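Local coordinates for protein VESB protease (Vibrio cholerae, PDB 4LK4) that is a secreted, trypsin-like serine protease of the peptidase S1 family, probably an endopeptidase that cuts polypeptide chains, joined to an Ig-like domain, at residues 51-56 with 105-110. The protein carries 1 engineered substitution. Numbering follows the deposited sequence.
Sequences VLTAAH and AIVELA
V51 meets V107 flank to flank across two antiparallel strands, CB to CB 4.0 Å, and V51 CG2 continues onward to rest against the forked end of L109, 4.1 Å from CD1 and 4.2 Å from CD2; the V51 and L109 side chains cross at about a right angle. With CG1 anti to the backbone N (chi1 168°), CG2 is left beside that N, on the side from which L109 comes. On the same face T53 turns its methyl, not its hydroxyl, to strand 105-109: CG2 touches V107 CG2 at 4.1 Å, whereas OG1 is hydrogen-bonded to the carbonyl of G42 on strand 39-46. Two reciprocal backbone pairs, V51 with V107 and T53 with A105, fix this register; the bond from V107 N to V51 O is 2.9 Å long and nearly straight at 165°. Strands 50-53 and 105-109 are neighbours in the six-stranded antiparallel barrel that forms the N-terminal half of the chymotrypsin-like fold, strand 82-91 flanking 105-109 on its other side. Between the bonded pairs, L52 and I106 project to the opposite face and meet through their terminal methyls, CD1 to CD1 4.0 Å, with L46 touching both. Beyond T53 the chain curls around the small A105: A105 CB sits 3.7 Å from A55 CA and 3.8 Å from A54 O. H56 follows directly, its ND1 hydrogen-bonded to D103 OD2, an arrangement consistent with the His-Asp pair of the S1 catalytic triad.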
# COMPACT_ATOMS: atom_id res chain seq x y z
N VAL A 51 5.89 3.60 -3.92
CA VAL A 51 4.80 3.26 -4.80
C VAL A 51 3.54 2.96 -3.99
O VAL A 51 3.61 2.32 -2.94
CB VAL A 51 5.18 2.01 -5.57
CG1 VAL A 51 3.99 1.42 -6.29
CG2 VAL A 51 6.32 2.32 -6.53
N LEU A 52 2.40 3.43 -4.47
CA LEU A 52 1.11 3.25 -3.82
C LEU A 52 0.37 2.17 -4.57
O LEU A 52 0.37 2.16 -5.82
CB LEU A 52 0.30 4.53 -3.91
CG LEU A 52 -1.11 4.50 -3.35
CD1 LEU A 52 -1.12 4.10 -1.88
CD2 LEU A 52 -1.80 5.85 -3.54
N THR A 53 -0.23 1.25 -3.83
CA THR A 53 -0.90 0.12 -4.45
C THR A 53 -1.91 -0.46 -3.47
O THR A 53 -2.17 0.15 -2.45
CB THR A 53 0.12 -0.94 -4.91
OG1 THR A 53 -0.53 -1.86 -5.78
CG2 THR A 53 0.66 -1.71 -3.76
N ALA A 54 -2.46 -1.62 -3.78
CA ALA A 54 -3.50 -2.25 -2.98
C ALA A 54 -2.85 -3.27 -2.05
O ALA A 54 -1.89 -3.92 -2.44
CB ALA A 54 -4.50 -2.92 -3.90
N ALA A 55 -3.34 -3.44 -0.82
CA ALA A 55 -2.69 -4.44 0.07
C ALA A 55 -2.90 -5.87 -0.39
O ALA A 55 -2.01 -6.71 -0.25
CB ALA A 55 -3.15 -4.30 1.50
N HIS A 56 -4.06 -6.18 -0.94
CA HIS A 56 -4.29 -7.58 -1.27
C HIS A 56 -3.42 -8.12 -2.42
O HIS A 56 -3.30 -9.32 -2.56
CB HIS A 56 -5.76 -7.86 -1.52
CG HIS A 56 -6.19 -7.55 -2.90
ND1 HIS A 56 -6.77 -6.34 -3.24
CD2 HIS A 56 -6.15 -8.28 -4.04
CE1 HIS A 56 -7.07 -6.35 -4.52
NE2 HIS A 56 -6.70 -7.51 -5.03
N ALA A 105 -1.50 -0.29 0.46
CA ALA A 105 -0.12 -0.66 0.75
C ALA A 105 0.87 0.28 0.11
O ALA A 105 0.59 0.87 -0.90
CB ALA A 105 0.14 -2.09 0.27
N ILE A 106 2.06 0.35 0.69
CA ILE A 106 3.18 1.10 0.12
C ILE A 106 4.29 0.12 -0.22
O ILE A 106 4.62 -0.75 0.59
CB ILE A 106 3.76 2.12 1.14
CG1 ILE A 106 2.75 3.22 1.43
CG2 ILE A 106 5.08 2.72 0.66
CD1 ILE A 106 2.31 3.99 0.21
N VAL A 107 4.86 0.26 -1.41
CA VAL A 107 6.06 -0.47 -1.74
C VAL A 107 7.22 0.51 -1.66
O VAL A 107 7.23 1.52 -2.34
CB VAL A 107 5.97 -1.10 -3.14
CG1 VAL A 107 7.20 -1.96 -3.42
CG2 VAL A 107 4.70 -1.92 -3.27
N GLU A 108 8.16 0.22 -0.76
CA GLU A 108 9.39 0.96 -0.64
C GLU A 108 10.37 0.27 -1.57
O GLU A 108 10.51 -0.94 -1.51
CB GLU A 108 9.85 0.86 0.79
CG GLU A 108 11.11 1.63 1.12
CD GLU A 108 11.65 1.32 2.50
OE1 GLU A 108 10.99 1.74 3.48
OE2 GLU A 108 12.72 0.66 2.58
N LEU A 109 11.03 1.03 -2.43
CA LEU A 109 11.87 0.50 -3.49
C LEU A 109 13.32 0.48 -3.09
O LEU A 109 13.73 1.30 -2.29
CB LEU A 109 11.74 1.40 -4.70
CG LEU A 109 10.34 1.51 -5.28
CD1 LEU A 109 10.40 2.20 -6.63
CD2 LEU A 109 9.73 0.13 -5.44
N ALA A 110 14.11 -0.40 -3.67
CA ALA A 110 15.56 -0.48 -3.34
C ALA A 110 16.37 0.74 -3.79
O ALA A 110 17.52 0.90 -3.41
CB ALA A 110 16.18 -1.75 -3.91